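Local coordinates for sigma-54 interaction domain protein (PDB 3GDW) that is of unknown function but forms the mannose-type EIIA domain of a longer protein that probably binds ATP and DNA, at residues L67-M72 and Q119-S124; R106-G111 and E115-N120. One frame throughout, in Å; residues are numbered along the deposited sequence.

Contact 1 of 2, residues L67-M72 and Q119-S124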
# COMPACT_ATOMS: atom_id res chain seq x y z
N LEU B 67 1.68 17.01 2.72
CA LEU B 67 1.82 15.86 1.85
C LEU B 67 0.62 14.91 2.02
O LEU B 67 0.42 14.37 3.11
CB LEU B 67 3.14 15.14 2.18
CG LEU B 67 3.44 13.87 1.41
CD1 LEU B 67 3.73 14.18 -0.08
CD2 LEU B 67 4.61 13.14 2.08
N LEU B 68 -0.14 14.72 0.95
CA LEU B 68 -1.24 13.73 0.90
C LEU B 68 -0.72 12.43 0.32
O LEU B 68 -0.20 12.42 -0.81
CB LEU B 68 -2.39 14.20 0.00
CG LEU B 68 -3.07 15.53 0.36
CD1 LEU B 68 -4.35 15.72 -0.47
CD2 LEU B 68 -3.41 15.64 1.87
N LEU B 69 -0.86 11.37 1.09
CA LEU B 69 -0.50 10.03 0.66
C LEU B 69 -1.80 9.26 0.46
O LEU B 69 -2.55 9.06 1.41
CB LEU B 69 0.35 9.38 1.76
CG LEU B 69 1.70 10.05 2.05
CD1 LEU B 69 2.42 9.29 3.16
CD2 LEU B 69 2.58 10.14 0.77
N THR B 70 -2.08 8.85 -0.77
CA THR B 70 -3.32 8.14 -1.07
C THR B 70 -3.04 6.77 -1.72
O THR B 70 -1.90 6.42 -2.02
CB THR B 70 -4.22 8.98 -2.05
OG1 THR B 70 -3.59 9.06 -3.36
CG2 THR B 70 -4.45 10.40 -1.49
N ASP B 71 -4.10 6.00 -1.93
CA ASP B 71 -3.96 4.72 -2.61
C ASP B 71 -4.32 4.81 -4.10
O ASP B 71 -3.48 4.51 -4.96
CB ASP B 71 -4.71 3.58 -1.87
CG ASP B 71 -6.19 3.92 -1.54
OD1 ASP B 71 -6.70 5.03 -1.88
OD2 ASP B 71 -6.84 3.04 -0.94
N MSE B 72 -5.56 5.19 -4.43
CA MSE B 72 -6.04 5.11 -5.81
C MSE B 72 -7.26 6.02 -6.00
O MSE B 72 -7.65 6.74 -5.08
CB MSE B 72 -6.40 3.66 -6.14
CG MSE B 72 -7.41 3.09 -5.16
SE MSE B 72 -7.99 1.34 -5.54
CE MSE B 72 -8.61 1.62 -7.39
N GLN B 119 10.98 14.02 -3.25
CA GLN B 119 12.08 13.46 -4.05
C GLN B 119 12.49 12.12 -3.51
O GLN B 119 12.65 11.19 -4.29
CB GLN B 119 13.32 14.38 -4.10
CG GLN B 119 14.50 13.71 -4.88
CD GLN B 119 15.83 14.46 -4.77
OE1 GLN B 119 16.08 15.40 -5.52
NE2 GLN B 119 16.70 14.01 -3.87
N ASN B 120 12.68 12.00 -2.20
CA ASN B 120 13.07 10.70 -1.61
C ASN B 120 12.02 9.61 -1.80
O ASN B 120 12.35 8.42 -1.98
CB ASN B 120 13.50 10.84 -0.14
CG ASN B 120 14.93 11.40 -0.00
OD1 ASN B 120 15.89 10.64 0.10
ND2 ASN B 120 15.06 12.72 -0.01
N ILE B 121 10.75 10.00 -1.76
CA ILE B 121 9.70 9.06 -2.02
C ILE B 121 9.69 8.63 -3.49
O ILE B 121 9.49 7.45 -3.79
CB ILE B 121 8.32 9.59 -1.58
CG1 ILE B 121 8.20 9.59 -0.04
CG2 ILE B 121 7.22 8.70 -2.18
CD1 ILE B 121 6.92 10.27 0.51
N GLN B 122 9.90 9.58 -4.39
CA GLN B 122 10.02 9.22 -5.79
C GLN B 122 11.15 8.22 -6.00
O GLN B 122 10.99 7.27 -6.73
CB GLN B 122 10.21 10.45 -6.68
CG GLN B 122 10.34 10.06 -8.13
CD GLN B 122 10.51 11.27 -9.06
OE1 GLN B 122 10.42 12.41 -8.63
NE2 GLN B 122 10.71 11.00 -10.32
N LEU B 123 12.29 8.42 -5.36
CA LEU B 123 13.39 7.46 -5.48
C LEU B 123 13.03 6.06 -4.95
O LEU B 123 13.49 5.04 -5.51
CB LEU B 123 14.65 7.99 -4.78
CG LEU B 123 15.40 9.11 -5.52
CD1 LEU B 123 16.31 9.90 -4.57
CD2 LEU B 123 16.20 8.56 -6.73
N SER B 124 12.22 6.00 -3.89
CA SER B 124 11.77 4.73 -3.37
C SER B 124 10.89 4.02 -4.38
O SER B 124 11.06 2.84 -4.61
CB SER B 124 11.00 4.92 -2.05
OG SER B 124 11.87 5.35 -1.00
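Leu67 and Ile121 meet methyl to methyl, Leu67 CD2 lying 4.0 Å from Ile121 CD1, in the hydrophobic core of a mannose-type EIIA (EIIA-Man) alpha/beta fold, where helices pack on a parallel four-stranded sheet with strand order 2-1-3-4. Strand 66-70 is one of the inner strands, and helix 114-135 runs past it. The ends of the two side chains point at one another. In Ile121 the CG1 branch lies anti to the carbonyl carbon (chi1 -73°) and CD1 continues it outward, so that the longer arm of the isoleucine spans the gap. Leu69 joins from two residues further along the strand, its CD2 standing 4.3 Å from the same Ile121 CD1. The CG1-CD1 arm is thus long enough to bring one methyl within reach of both leucines.

The join is nevertheless slight, with only 77 Å² buried between the segments, although the 10.6 Å between the CA atoms of Leu69 and Ile121 is ordinary helix-on-sheet spacing. Ile93 touches all three of these side chains, Ala104 packs on both leucines and Ile100 on Ile121, so neighbouring elements complete the core. On the solvent side of the helix Gln119 is exposed. Gln122 turns its NE2 to Glu126 OE2 and also lies against Phe133 of the second subunit. Further along, Asp71 has a different role, its OD2 bonding to His12 N and to Thr98 OG1 of the second subunit. Its other oxygen, OD1, receives Met72 N at 2.8 Å, from 42° above the carboxylate plane.

Contact 2 of 2, residues R106-G111 and E115-N120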
# COMPACT_ATOMS: atom_id res chain seq x y z
N ARG B 106 8.89 9.84 8.92
CA ARG B 106 10.25 9.94 9.49
C ARG B 106 10.87 11.28 9.07
O ARG B 106 11.36 12.07 9.93
CB ARG B 106 11.13 8.77 9.03
CG ARG B 106 12.47 8.68 9.77
CD ARG B 106 13.39 7.58 9.24
NE ARG B 106 13.19 7.28 7.82
CZ ARG B 106 13.70 7.97 6.80
NH1 ARG B 106 14.46 9.04 7.02
NH2 ARG B 106 13.44 7.59 5.55
N MSE B 107 10.84 11.54 7.77
CA MSE B 107 11.45 12.76 7.25
C MSE B 107 10.72 14.01 7.72
O MSE B 107 11.37 14.99 8.12
CB MSE B 107 11.53 12.71 5.72
CG MSE B 107 12.44 11.62 5.25
SE MSE B 107 12.66 11.60 3.32
CE MSE B 107 10.94 11.02 2.72
N ALA B 108 9.38 13.98 7.68
CA ALA B 108 8.60 15.11 8.20
C ALA B 108 8.96 15.46 9.66
O ALA B 108 9.19 16.65 10.00
CB ALA B 108 7.11 14.83 8.06
N SER B 109 9.06 14.43 10.51
CA SER B 109 9.30 14.61 11.94
C SER B 109 10.68 15.20 12.25
O SER B 109 10.91 15.71 13.35
CB SER B 109 9.14 13.29 12.68
OG SER B 109 10.29 12.50 12.48
N VAL B 110 11.60 15.15 11.30
CA VAL B 110 12.91 15.77 11.54
C VAL B 110 13.06 17.08 10.76
O VAL B 110 14.17 17.61 10.63
CB VAL B 110 14.11 14.80 11.32
CG1 VAL B 110 13.98 13.61 12.24
CG2 VAL B 110 14.19 14.34 9.87
N GLY B 111 11.94 17.59 10.24
CA GLY B 111 11.92 18.91 9.59
C GLY B 111 12.38 19.00 8.14
O GLY B 111 12.63 20.09 7.66
N GLU B 115 9.59 19.22 -0.60
CA GLU B 115 10.32 18.88 -1.82
C GLU B 115 11.33 17.75 -1.61
O GLU B 115 11.44 16.87 -2.45
CB GLU B 115 11.02 20.13 -2.40
CG GLU B 115 10.05 21.13 -3.04
CD GLU B 115 9.27 22.01 -2.04
OE1 GLU B 115 8.13 22.41 -2.37
OE2 GLU B 115 9.77 22.30 -0.92
N ASP B 116 12.05 17.79 -0.49
CA ASP B 116 13.04 16.77 -0.12
C ASP B 116 12.37 15.42 0.15
O ASP B 116 12.87 14.37 -0.26
CB ASP B 116 13.84 17.27 1.10
CG ASP B 116 15.03 16.38 1.43
OD1 ASP B 116 15.24 15.35 0.77
OD2 ASP B 116 15.77 16.72 2.38
N ILE B 117 11.22 15.47 0.82
CA ILE B 117 10.42 14.29 1.11
C ILE B 117 9.87 13.70 -0.19
O ILE B 117 9.95 12.49 -0.41
CB ILE B 117 9.25 14.58 2.09
CG1 ILE B 117 9.78 15.00 3.48
CG2 ILE B 117 8.37 13.31 2.20
CD1 ILE B 117 8.70 15.63 4.42
N TYR B 118 9.32 14.57 -1.04
CA TYR B 118 8.73 14.14 -2.31
C TYR B 118 9.77 13.46 -3.21
O TYR B 118 9.47 12.44 -3.85
CB TYR B 118 8.12 15.35 -3.04
CG TYR B 118 7.28 15.00 -4.28
CD1 TYR B 118 5.94 14.66 -4.15
CD2 TYR B 118 7.84 15.04 -5.56
CE1 TYR B 118 5.17 14.34 -5.26
CE2 TYR B 118 7.07 14.71 -6.69
CZ TYR B 118 5.74 14.38 -6.53
OH TYR B 118 4.94 14.06 -7.60
N GLN B 119 10.98 14.02 -3.25
CA GLN B 119 12.08 13.46 -4.05
C GLN B 119 12.49 12.12 -3.51
O GLN B 119 12.65 11.19 -4.29
CB GLN B 119 13.32 14.38 -4.10
CG GLN B 119 14.50 13.71 -4.88
CD GLN B 119 15.83 14.46 -4.77
OE1 GLN B 119 16.08 15.40 -5.52
NE2 GLN B 119 16.70 14.01 -3.87
N ASN B 120 12.68 12.00 -2.20
CA ASN B 120 13.07 10.70 -1.61
C ASN B 120 12.02 9.61 -1.80
O ASN B 120 12.35 8.42 -1.98
CB ASN B 120 13.50 10.84 -0.14
CG ASN B 120 14.93 11.40 -0.00
OD1 ASN B 120 15.89 10.64 0.10
ND2 ASN B 120 15.06 12.72 -0.01
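The selenomethionine Met107 and Ile117 run alongside each other, head to tail, touching at both ends of the selenomethionine chain. Near the backbone, Met107 CB lies 3.7 Å from Ile117 CG1. At the far end the chain bends at chi3 (-70°), which carries CE to Ile117 CG2 at 3.5 Å, tighter than usual for two carbons. The flexible, unbranched side chain suits this place because it can fold around the beta-branched isoleucine. Ile117 in turn divides its work: CG2, anti to its own backbone N, takes the methyl of Met107, while CG1 extends nearly straight (chi2 166°) and sets CD1 against the helix backbone, 3.7 Å from Ala108 N. The small side chain of Ala108 allows that close approach, its CB also touching CD1.

Through these residues two consecutive helices, 98-109 and 114-135, running roughly antiparallel, form a helical hairpin with a short connection. A Schellman motif ends the first helix: Gly111, at positive phi, supplies its N to Ala108 O at 2.9 Å, and Arg112 N reaches Met107 O. Glycine accepts this backbone conformation readily. Just before it, Ser109 OG turns back to donate to Arg106 O.

Asn120, partly exposed, crosses Met107 at a slant, its CB 3.6 Å from SE. The amide is held by its own helix, since ND2 donates to Asp116 O at 2.8 Å with a nearly straight 178° bond, and that oxygen lies in the amide plane. Asp116 O also accepts Asn120 N, so two donors of one residue share it.

How the contacts relate
Contact 1 and contact 2 share helix 114-135, and their centres are about 10 Å apart. Ile117 and Ile121, one helical turn apart, make the two contacts into one continuous apolar patch. Ile117 CG2 packs 3.8 Å from Leu67 CD2, bringing the second contact to the sheet, while Met107 CE lies 4.1 Å from Ile121 CG1, bringing helix 98-109 to the first. His12, whose backbone N Asp71 reaches, probably corresponds to the phosphorylated histidine of EIIA-Man relatives; contact 1 would then lie on a strand leading to that site, and contact 2 on helices 98-109 and 114-135. Tyr118 OH, within 115-120, bonds to Gln132 OE1 of the second subunit.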